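PDB 6B9R: hydroxyethylphosphonate dioxygenase from Streptomyces albus, which probably uses a non-haem iron centre and molecular oxygen to convert 2-hydroxyethylphosphonate, which it binds beside the metal, into hydroxymethylphosphonate. Local coordinates for residues Arg87-Val91 with Asp387-Glu391. Numbering follows the deposited sequence.
Sequences RMMRV and DGRLE
M88 turns its CG anti to the carbonyl carbon (chi1 -54°) and stays extended beyond it, which carries SD and CE across to strand 384-390. R90 starts the same way, but a bend at chi2 (-60°) lays its guanidinium over M88 CB and brings NH1 to the R389 carbonyl. The M88 side chain crosses that of L390 at a slant, with M88 CG 3.6 Å and M88 SD 3.7 Å from L390 CD2. M88 CE rests on the backbone of G388, 3.6 Å from G388 C. V377 and W379 of the adjoining strand 375-381 also touch M88. Without CG, SD and CE, as in an alanine, L390 CD2 would probably lose its apolar partner and a gap would probably open over G388.

R90 NH1 donates to R389 O at 2.8 Å, fairly straight (150°), with the acceptor somewhat out of the guanidinium plane. R90 NH1 also forms a salt bridge with D394, whose carboxylate takes the backbone N-H groups of E391 and of V91, where helix 91-96 starts just after the N-cap R90. R90 NH2 and R389 N both donate to one water.

Strand 86-89, outermost in its seven-stranded sheet, thus meets a three-stranded sheet through side chains, without direct backbone bonds between the segments. This layering is consistent with a cupin-type fold. E391 OE2 lies 5.2 Å from R90 NH1, not in contact; with D394, it probably helps offset the arginine's charge at this surface.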
ATOM      1  N   ARG A  87     -11.197  20.506   6.620  1.00 17.30           N
ATOM      2  CA  ARG A  87     -10.568  21.687   7.195  1.00 17.83           C
ATOM      3  C   ARG A  87     -10.262  22.688   6.091  1.00 17.47           C
ATOM      4  O   ARG A  87      -9.797  22.310   5.013  1.00 17.97           O
ATOM      5  CB  ARG A  87      -9.287  21.336   7.961  1.00 19.30           C
ATOM      6  CG  ARG A  87      -8.548  22.554   8.497  1.00 20.70           C
ATOM      7  CD  ARG A  87      -7.357  22.169   9.389  1.00 18.65           C
ATOM      8  NE  ARG A  87      -6.745  20.886   9.029  1.00 17.93           N
ATOM      9  CZ  ARG A  87      -5.876  20.705   8.036  1.00 24.47           C
ATOM     10  NH1 ARG A  87      -5.503  21.718   7.262  1.00 22.20           N
ATOM     11  NH2 ARG A  87      -5.382  19.496   7.813  1.00 22.52           N
ATOM     12  N   MET A  88     -10.528  23.961   6.367  1.00 17.63           N
ATOM     13  CA  MET A  88     -10.275  25.027   5.415  1.00 19.65           C
ATOM     14  C   MET A  88      -8.978  25.735   5.766  1.00 20.73           C
ATOM     15  O   MET A  88      -8.591  25.824   6.935  1.00 18.65           O
ATOM     16  CB  MET A  88     -11.429  26.036   5.392  1.00 21.92           C
ATOM     17  CG  MET A  88     -12.763  25.373   5.143  1.00 20.07           C
ATOM     18  SD  MET A  88     -14.171  26.501   5.185  1.00 20.82           S
ATOM     19  CE  MET A  88     -15.425  25.335   4.655  1.00 18.80           C
ATOM     20  N   MET A  89      -8.322  26.254   4.737  1.00 17.89           N
ATOM     21  CA  MET A  89      -7.170  27.124   4.888  1.00 18.28           C
ATOM     22  C   MET A  89      -7.459  28.445   4.188  1.00 21.89           C
ATOM     23  O   MET A  89      -8.042  28.460   3.098  1.00 21.25           O
ATOM     24  CB  MET A  89      -5.929  26.469   4.300  1.00 17.99           C
ATOM     25  CG  MET A  89      -4.669  27.278   4.527  1.00 18.44           C
ATOM     26  SD  MET A  89      -3.237  26.407   3.890  1.00 22.73           S
ATOM     27  CE  MET A  89      -1.966  27.581   4.357  1.00 18.84           C
ATOM     28  N   ARG A  90      -7.069  29.556   4.812  1.00 19.20           N
ATOM     29  CA  ARG A  90      -7.438  30.877   4.323  1.00 20.99           C
ATOM     30  C   ARG A  90      -6.307  31.509   3.515  1.00 20.81           C
ATOM     31  O   ARG A  90      -5.123  31.259   3.766  1.00 22.41           O
ATOM     32  CB  ARG A  90      -7.802  31.817   5.481  1.00 22.87           C
ATOM     33  CG  ARG A  90      -8.834  31.266   6.461  1.00 20.41           C
ATOM     34  CD  ARG A  90     -10.144  30.953   5.764  1.00 25.40           C
ATOM     35  NE  ARG A  90     -11.126  30.395   6.690  1.00 24.70           N
ATOM     36  CZ  ARG A  90     -12.325  29.955   6.322  1.00 28.35           C
ATOM     37  NH1 ARG A  90     -12.677  30.005   5.046  1.00 27.27           N
ATOM     38  NH2 ARG A  90     -13.163  29.457   7.225  1.00 26.19           N
ATOM     39  N   VAL A  91      -6.693  32.370   2.574  1.00 20.01           N
ATOM     40  CA  VAL A  91      -5.774  33.190   1.789  1.00 22.80           C
ATOM     41  C   VAL A  91      -4.690  33.810   2.654  1.00 27.15           C
ATOM     42  O   VAL A  91      -3.506  33.774   2.299  1.00 25.95           O
ATOM     43  CB  VAL A  91      -6.535  34.305   1.049  1.00 29.07           C
ATOM     44  CG1 VAL A  91      -5.558  35.309   0.453  1.00 33.56           C
ATOM     45  CG2 VAL A  91      -7.396  33.721  -0.013  1.00 22.91           C
ATOM     46  N   ASP A 387     -20.666  23.437   8.945  1.00 24.81           N
ATOM     47  CA  ASP A 387     -20.783  24.303   7.783  1.00 21.58           C
ATOM     48  C   ASP A 387     -19.639  25.303   7.794  1.00 28.04           C
ATOM     49  O   ASP A 387     -19.085  25.628   8.847  1.00 29.18           O
ATOM     50  CB  ASP A 387     -22.128  25.032   7.751  1.00 29.04           C
ATOM     51  CG  ASP A 387     -22.408  25.784   9.031  1.00 45.17           C
ATOM     52  OD1 ASP A 387     -21.764  26.827   9.267  1.00 49.65           O
ATOM     53  OD2 ASP A 387     -23.269  25.326   9.812  1.00 51.32           O
ATOM     54  N   GLY A 388     -19.284  25.783   6.611  1.00 23.03           N
ATOM     55  CA  GLY A 388     -18.227  26.770   6.505  1.00 23.51           C
ATOM     56  C   GLY A 388     -18.321  27.433   5.156  1.00 23.13           C
ATOM     57  O   GLY A 388     -19.098  27.023   4.291  1.00 26.33           O
ATOM     58  N   ARG A 389     -17.515  28.474   4.976  1.00 21.58           N
ATOM     59  CA  ARG A 389     -17.530  29.229   3.730  1.00 21.41           C
ATOM     60  C   ARG A 389     -16.110  29.463   3.254  1.00 26.40           C
ATOM     61  O   ARG A 389     -15.289  30.011   3.996  1.00 23.67           O
ATOM     62  CB  ARG A 389     -18.250  30.561   3.900  1.00 19.50           C
ATOM     63  CG  ARG A 389     -18.710  31.115   2.567  1.00 20.84           C
ATOM     64  CD  ARG A 389     -19.532  32.363   2.766  1.00 25.88           C
ATOM     65  NE  ARG A 389     -18.665  33.529   2.866  1.00 34.70           N
ATOM     66  CZ  ARG A 389     -19.088  34.771   2.680  1.00 39.13           C
ATOM     67  NH1 ARG A 389     -20.362  34.988   2.396  1.00 36.94           N
ATOM     68  NH2 ARG A 389     -18.241  35.786   2.770  1.00 38.74           N
ATOM     69  N   LEU A 390     -15.825  29.051   2.022  1.00 17.84           N
ATOM     70  CA  LEU A 390     -14.529  29.273   1.398  1.00 17.69           C
ATOM     71  C   LEU A 390     -14.623  30.528   0.544  1.00 21.76           C
ATOM     72  O   LEU A 390     -15.435  30.585  -0.374  1.00 21.92           O
ATOM     73  CB  LEU A 390     -14.129  28.081   0.536  1.00 17.19           C
ATOM     74  CG  LEU A 390     -13.883  26.774   1.287  1.00 19.39           C
ATOM     75  CD1 LEU A 390     -14.034  25.570   0.355  1.00 17.77           C
ATOM     76  CD2 LEU A 390     -12.488  26.823   1.866  1.00 22.92           C
ATOM     77  N   GLU A 391     -13.796  31.526   0.848  1.00 21.49           N
ATOM     78  CA  GLU A 391     -13.688  32.700   0.003  1.00 22.65           C
ATOM     79  C   GLU A 391     -12.771  32.392  -1.173  1.00 26.83           C
ATOM     80  O   GLU A 391     -12.045  31.394  -1.155  1.00 22.27           O
ATOM     81  CB  GLU A 391     -13.139  33.881   0.798  1.00 30.23           C
ATOM     82  CG  GLU A 391     -13.605  33.939   2.241  1.00 44.33           C
ATOM     83  CD  GLU A 391     -15.048  34.344   2.371  1.00 56.32           C
ATOM     84  OE1 GLU A 391     -15.486  35.210   1.588  1.00 60.76           O
ATOM     85  OE2 GLU A 391     -15.746  33.796   3.253  1.00 60.89           O
TER
HETATM   86  O   HOH W   1     -16.329  29.600   7.341  1.00 28.60           O